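Local structure of oligopeptide ABC transporter, periplasmic oligopeptide-binding protein, putative (Thermotoga maritima MSB8, 5IPW) at residues Lys78-Lys83 and Ser240-Ile245; Ile254-Pro259 and Ile274-His279. The protein probably binds oligopeptides in the periplasm and hands them to an ABC transporter for uptake. One frame throughout, in Å; residues are numbered along the deposited sequence.

Interaction 1. Residues Lys78-Lys83 and Ser240-Ile245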
loop_
_atom_site.group_PDB
_atom_site.type_symbol
_atom_site.label_atom_id
_atom_site.label_comp_id
_atom_site.label_asym_id
_atom_site.label_seq_id
_atom_site.Cartn_x
_atom_site.Cartn_y
_atom_site.Cartn_z
ATOM N N LYS A 78 11.136 3.511 -3.515
ATOM C CA LYS A 78 9.979 3.062 -4.277
ATOM C C LYS A 78 10.145 3.151 -5.800
ATOM O O LYS A 78 9.312 2.631 -6.534
ATOM C CB LYS A 78 8.737 3.813 -3.824
ATOM C CG LYS A 78 8.296 3.386 -2.438
ATOM C CD LYS A 78 7.231 4.302 -1.872
ATOM C CE LYS A 78 6.669 3.750 -0.573
ATOM N NZ LYS A 78 5.842 4.755 0.153
ATOM N N LEU A 79 11.206 3.804 -6.270
ATOM C CA LEU A 79 11.609 3.707 -7.677
ATOM C C LEU A 79 12.458 2.477 -7.931
ATOM O O LEU A 79 12.449 1.924 -9.025
ATOM C CB LEU A 79 12.436 4.923 -8.101
ATOM C CG LEU A 79 11.731 6.272 -8.110
ATOM C CD1 LEU A 79 12.658 7.315 -8.716
ATOM C CD2 LEU A 79 10.425 6.200 -8.884
ATOM N N ILE A 80 13.174 2.067 -6.894
ATOM C CA ILE A 80 14.387 1.290 -7.020
ATOM C C ILE A 80 14.204 -0.157 -6.540
ATOM O O ILE A 80 15.037 -1.019 -6.801
ATOM C CB ILE A 80 15.503 2.049 -6.243
ATOM C CG1 ILE A 80 16.640 2.386 -7.175
ATOM C CG2 ILE A 80 15.966 1.352 -4.956
ATOM C CD1 ILE A 80 16.251 3.498 -8.115
ATOM N N GLU A 81 13.087 -0.414 -5.873
ATOM C CA GLU A 81 12.869 -1.667 -5.169
ATOM C C GLU A 81 12.673 -2.851 -6.095
ATOM O O GLU A 81 12.091 -2.736 -7.172
ATOM C CB GLU A 81 11.660 -1.551 -4.232
ATOM C CG GLU A 81 12.021 -1.073 -2.837
ATOM C CD GLU A 81 10.816 -0.594 -2.059
ATOM O OE1 GLU A 81 9.738 -1.230 -2.148
ATOM O OE2 GLU A 81 10.949 0.432 -1.364
ATOM N N VAL A 82 13.165 -3.998 -5.647
ATOM C CA VAL A 82 12.968 -5.256 -6.357
ATOM C C VAL A 82 12.508 -6.326 -5.376
ATOM O O VAL A 82 12.874 -6.314 -4.201
ATOM C CB VAL A 82 14.243 -5.717 -7.107
ATOM C CG1 VAL A 82 14.593 -4.734 -8.213
ATOM C CG2 VAL A 82 15.420 -5.899 -6.155
ATOM N N LYS A 83 11.700 -7.248 -5.881
ATOM C CA LYS A 83 11.046 -8.258 -5.059
ATOM C C LYS A 83 11.325 -9.636 -5.641
ATOM O O LYS A 83 11.645 -9.754 -6.823
ATOM C CB LYS A 83 9.530 -8.000 -5.033
ATOM C CG LYS A 83 9.149 -6.544 -4.797
ATOM C CD LYS A 83 9.543 -6.078 -3.403
ATOM C CE LYS A 83 9.254 -4.601 -3.202
ATOM N NZ LYS A 83 9.828 -4.109 -1.917
ATOM N N SER A 240 18.976 -3.551 -7.792
ATOM C CA SER A 240 18.043 -2.568 -8.351
ATOM C C SER A 240 18.394 -2.177 -9.790
ATOM O O SER A 240 19.544 -2.298 -10.211
ATOM C CB SER A 240 18.022 -1.316 -7.475
ATOM O OG SER A 240 17.448 -1.592 -6.220
ATOM N N PRO A 241 17.403 -1.699 -10.547
ATOM C CA PRO A 241 17.653 -1.209 -11.908
ATOM C C PRO A 241 18.563 0.039 -11.976
ATOM O O PRO A 241 19.194 0.286 -13.003
ATOM C CB PRO A 241 16.255 -0.876 -12.418
ATOM C CG PRO A 241 15.454 -0.626 -11.186
ATOM C CD PRO A 241 15.980 -1.616 -10.193
ATOM N N TRP A 242 18.614 0.830 -10.910
ATOM C CA TRP A 242 19.599 1.898 -10.836
ATOM C C TRP A 242 20.279 1.890 -9.473
ATOM O O TRP A 242 19.741 1.337 -8.509
ATOM C CB TRP A 242 18.973 3.270 -11.084
ATOM C CG TRP A 242 18.214 3.429 -12.354
ATOM C CD1 TRP A 242 18.719 3.778 -13.557
ATOM C CD2 TRP A 242 16.804 3.289 -12.534
ATOM N NE1 TRP A 242 17.714 3.852 -14.494
ATOM C CE2 TRP A 242 16.526 3.561 -13.884
ATOM C CE3 TRP A 242 15.744 2.960 -11.681
ATOM C CZ2 TRP A 242 15.237 3.511 -14.408
ATOM C CZ3 TRP A 242 14.460 2.916 -12.203
ATOM C CH2 TRP A 242 14.220 3.197 -13.552
ATOM N N LYS A 243 21.458 2.511 -9.424
ATOM C CA LYS A 243 22.308 2.581 -8.224
ATOM C C LYS A 243 22.804 4.028 -8.047
ATOM O O LYS A 243 23.046 4.726 -9.035
ATOM C CB LYS A 243 23.518 1.651 -8.369
ATOM C CG LYS A 243 24.450 2.062 -9.503
ATOM C CD LYS A 243 25.641 1.145 -9.728
ATOM C CE LYS A 243 26.426 1.624 -10.951
ATOM N NZ LYS A 243 27.546 0.724 -11.349
ATOM N N PRO A 244 22.970 4.483 -6.793
ATOM C CA PRO A 244 23.473 5.848 -6.592
ATOM C C PRO A 244 24.939 6.029 -6.968
ATOM O O PRO A 244 25.772 5.231 -6.569
ATOM C CB PRO A 244 23.280 6.075 -5.092
ATOM C CG PRO A 244 23.214 4.709 -4.498
ATOM C CD PRO A 244 22.539 3.863 -5.529
ATOM N N ILE A 245 25.240 7.067 -7.743
ATOM C CA ILE A 245 26.630 7.427 -8.025
ATOM C C ILE A 245 27.062 8.793 -7.442
ATOM O O ILE A 245 28.208 9.197 -7.619
ATOM C CB ILE A 245 26.955 7.354 -9.531
ATOM C CG1 ILE A 245 26.019 8.241 -10.353
ATOM C CG2 ILE A 245 26.875 5.915 -10.008
ATOM C CD1 ILE A 245 26.508 8.478 -11.771
#
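Ile80 sits at the middle of the contact, its backbone gripped by Ser240 and its side chain laid against Trp242. Ser240 OG donates to Ile80 O at 2.5 Å, approaching 37° above the carbonyl plane rather than within it. With chi1 at -68° the hydroxyl lies anti to its own carbonyl carbon, the rotation that swings OG onto Ile80 O. Beyond it, Ile80 CD1 reaches the rim of the indole, 3.6 Å from Trp242 CE3, while Ile80 CG1 comes 3.5 Å from Trp242 O. Ile80 also rests on Leu255 of strand 252-257. Leu79 O meets the same indole in its plane at the edge, 3.9 Å from Trp242 CZ3. Pro241 CB stands 3.9 Å above the plane of the Trp242 ring, displaced toward its rim, and Trp242 NE1 is held by a bond to Ile274 O. An alanine in place of Ile80 would keep the carbonyl for Ser240 but would probably open a gap beside CE3 of Trp242 and against Leu255, leaving the indole edge less firmly seated. In the fold of this family 5 solute-binding protein, the contact sets the C-terminal end of helix 73-80 against strand 242-244, an outermost strand of a four-stranded mixed sheet; at Glu81 the helical backbone conformation is lost. Past that point the contact thins. Val82, partly exposed, offers just one methyl: CG1 lies 3.9 Å from Pro241 CD, the two side chains running antiparallel past one another. Glu81 turns its CB away from 240-245, and its carboxylate is engaged on its own side, where Lys83 NZ forms a salt bridge to Glu81 OE1 at 2.9 Å. Arg619 supplies a second positive partner to that oxygen.

Interaction 2. Residues Ile254-Pro259 and Ile274-His279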
loop_
_atom_site.group_PDB
_atom_site.type_symbol
_atom_site.label_atom_id
_atom_site.label_comp_id
_atom_site.label_asym_id
_atom_site.label_seq_id
_atom_site.Cartn_x
_atom_site.Cartn_y
_atom_site.Cartn_z
ATOM N N ILE A 254 22.181 11.438 -8.110
ATOM C CA ILE A 254 22.114 10.725 -9.385
ATOM C C ILE A 254 22.169 9.211 -9.229
ATOM O O ILE A 254 23.056 8.677 -8.554
ATOM C CB ILE A 254 23.232 11.173 -10.346
ATOM C CG1 ILE A 254 23.134 12.693 -10.578
ATOM C CG2 ILE A 254 23.125 10.417 -11.667
ATOM C CD1 ILE A 254 24.212 13.280 -11.469
ATOM N N LEU A 255 21.211 8.536 -9.870
ATOM C CA LEU A 255 21.226 7.078 -9.999
ATOM C C LEU A 255 21.631 6.693 -11.413
ATOM O O LEU A 255 21.176 7.289 -12.375
ATOM C CB LEU A 255 19.866 6.475 -9.678
ATOM C CG LEU A 255 19.192 6.938 -8.392
ATOM C CD1 LEU A 255 17.732 6.556 -8.423
ATOM C CD2 LEU A 255 19.854 6.355 -7.159
ATOM N N GLU A 256 22.504 5.705 -11.524
ATOM C CA GLU A 256 22.964 5.204 -12.808
ATOM C C GLU A 256 22.444 3.781 -12.997
ATOM O O GLU A 256 22.242 3.033 -12.033
ATOM C CB GLU A 256 24.493 5.226 -12.860
ATOM C CG GLU A 256 25.093 4.834 -14.197
ATOM C CD GLU A 256 26.612 4.916 -14.205
ATOM O OE1 GLU A 256 27.162 5.659 -15.046
ATOM O OE2 GLU A 256 27.260 4.243 -13.378
ATOM N N ARG A 257 22.216 3.416 -14.250
ATOM C CA ARG A 257 21.742 2.087 -14.567
ATOM C C ARG A 257 22.671 1.018 -14.005
ATOM O O ARG A 257 23.894 1.157 -14.046
ATOM C CB ARG A 257 21.603 1.911 -16.073
ATOM C CG ARG A 257 22.893 2.023 -16.866
ATOM C CD ARG A 257 22.580 1.984 -18.349
ATOM N NE ARG A 257 21.596 0.940 -18.572
ATOM C CZ ARG A 257 20.425 1.068 -19.185
ATOM N NH1 ARG A 257 20.031 2.198 -19.753
ATOM N NH2 ARG A 257 19.649 0.003 -19.260
ATOM N N ASN A 258 22.065 -0.026 -13.453
ATOM C CA ASN A 258 22.785 -1.208 -13.009
ATOM C C ASN A 258 23.091 -2.092 -14.208
ATOM O O ASN A 258 22.177 -2.702 -14.775
ATOM C CB ASN A 258 21.939 -1.987 -12.007
ATOM C CG ASN A 258 22.552 -3.314 -11.636
ATOM O OD1 ASN A 258 23.639 -3.652 -12.095
ATOM N ND2 ASN A 258 21.856 -4.078 -10.799
ATOM N N PRO A 259 24.374 -2.179 -14.597
ATOM C CA PRO A 259 24.710 -2.882 -15.832
ATOM C C PRO A 259 24.492 -4.394 -15.752
ATOM O O PRO A 259 24.522 -5.056 -16.782
ATOM C CB PRO A 259 26.190 -2.553 -16.028
ATOM C CG PRO A 259 26.711 -2.355 -14.648
ATOM C CD PRO A 259 25.580 -1.751 -13.865
ATOM N N ILE A 274 16.007 3.683 -19.253
ATOM C CA ILE A 274 16.581 4.964 -18.876
ATOM C C ILE A 274 17.978 4.790 -18.264
ATOM O O ILE A 274 18.184 3.938 -17.398
ATOM C CB ILE A 274 15.620 5.691 -17.913
ATOM C CG1 ILE A 274 14.293 5.944 -18.639
ATOM C CG2 ILE A 274 16.230 6.996 -17.419
ATOM C CD1 ILE A 274 13.164 6.355 -17.730
ATOM N N ASP A 275 18.930 5.598 -18.729
ATOM C CA ASP A 275 20.329 5.486 -18.312
ATOM C C ASP A 275 20.564 6.066 -16.916
ATOM O O ASP A 275 21.275 5.472 -16.092
ATOM C CB ASP A 275 21.240 6.203 -19.311
ATOM C CG ASP A 275 21.441 5.430 -20.610
ATOM O OD1 ASP A 275 21.218 4.198 -20.641
ATOM O OD2 ASP A 275 21.865 6.060 -21.608
ATOM N N TYR A 276 19.989 7.237 -16.670
ATOM C CA TYR A 276 20.177 7.946 -15.413
ATOM C C TYR A 276 18.874 8.539 -14.925
ATOM O O TYR A 276 18.035 8.947 -15.731
ATOM C CB TYR A 276 21.163 9.096 -15.597
ATOM C CG TYR A 276 22.545 8.669 -15.988
ATOM C CD1 TYR A 276 23.489 8.351 -15.025
ATOM C CD2 TYR A 276 22.913 8.609 -17.309
ATOM C CE1 TYR A 276 24.769 7.965 -15.380
ATOM C CE2 TYR A 276 24.185 8.228 -17.683
ATOM C CZ TYR A 276 25.109 7.901 -16.713
ATOM O OH TYR A 276 26.376 7.507 -17.088
ATOM N N VAL A 277 18.706 8.589 -13.610
ATOM C CA VAL A 277 17.609 9.336 -13.024
ATOM C C VAL A 277 18.206 10.277 -11.991
ATOM O O VAL A 277 18.937 9.848 -11.099
ATOM C CB VAL A 277 16.471 8.439 -12.462
ATOM C CG1 VAL A 277 16.966 7.055 -12.105
ATOM C CG2 VAL A 277 15.770 9.088 -11.274
ATOM N N ARG A 278 17.921 11.570 -12.155
ATOM C CA ARG A 278 18.500 12.593 -11.295
ATOM C C ARG A 278 17.436 13.352 -10.518
ATOM O O ARG A 278 16.450 13.829 -11.077
ATOM C CB ARG A 278 19.422 13.528 -12.100
ATOM C CG ARG A 278 18.900 14.908 -12.479
ATOM C CD ARG A 278 19.782 15.502 -13.570
ATOM N NE ARG A 278 20.149 16.899 -13.360
ATOM C CZ ARG A 278 19.426 17.963 -13.720
ATOM N NH1 ARG A 278 18.242 17.841 -14.297
ATOM N NH2 ARG A 278 19.895 19.180 -13.485
ATOM N N HIS A 279 17.635 13.415 -9.207
ATOM C CA HIS A 279 16.789 14.209 -8.327
ATOM C C HIS A 279 17.518 15.496 -7.966
ATOM O O HIS A 279 18.684 15.459 -7.551
ATOM C CB HIS A 279 16.467 13.440 -7.052
ATOM C CG HIS A 279 15.597 12.245 -7.272
ATOM N ND1 HIS A 279 16.037 11.115 -7.923
ATOM C CD2 HIS A 279 14.314 12.001 -6.917
ATOM C CE1 HIS A 279 15.062 10.229 -7.971
ATOM N NE2 HIS A 279 14.009 10.737 -7.360
#
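Glu256 and Tyr276 stand alongside each other, both directed to the same face, a cross-strand pair at a non-hydrogen-bonded position between antiparallel neighbours, strands 252-257 and 276-281, in a four-stranded mixed sheet. The register follows from the bonds of the adjacent pair: Leu255 N donates to Val277 O at 2.9 Å, and Val277 N returns a bond to Leu255 O. On the face carrying Glu256, the glutamate chain runs extended from a CG anti to the backbone N (chi1 -175°), which brings its methylene alongside the tyrosine; Glu256 CG is 3.4 Å from Tyr276 CE1. Carboxylate and phenol ring are turned 43° apart. Tyr276 OH donates to Glu256 OE1 at 2.9 Å, and the carboxylate oxygen accepts on its anti lone pair, the one away from its partner oxygen. Ile254 crosses the same ring obliquely, with CG2 4.0 Å from Tyr276 CD1, and Thr62 of the neighbouring strand 62-67 also touches the tyrosine. On the other face Leu255 and Val277 form an apolar pair, Leu255 CD1 resting 3.8 Å from Val277 CG1, and Trp242 packs on both. Where the paired strands end, Arg257 and Asp275 are joined twice. Their backbones share a bond from Arg257 N to Asp275 O. Their side chains cross, guanidinium and carboxylate planes 77° apart, so that a single nitrogen rather than a two-pronged edge carries the salt bridge. The carboxylate lies at the guanidinium edge, and Arg257 NH1 meets Asp275 OD1 in a salt bridge whose exact length is doubtful at 2.6 Å resolution. Asp275 OD1, the oxygen facing Arg257 NH1, is also hydrogen-bonded to Ser24 OG.

From the N terminus, helix 73-80 comes first; the chain then makes a long excursion, which includes the five-stranded antiparallel sheet of 85-171, before returning at 240-245. Interaction 1 closes that loop of 156 residues. Interaction 2 opens only afterwards and closes a short one, the 14 residues between 259 and 274, so the two stand in series and neither nest nor cross. They meet in space, their centres about 9 Å apart, because strands 242-244 and 252-257 are neighbours in one sheet: Lys243 O and Glu256 N make a probable hydrogen bond at 2.7 Å. Together they tie helix 73-80, through the outermost strand 242-244, to strands 252-257 and 276-281.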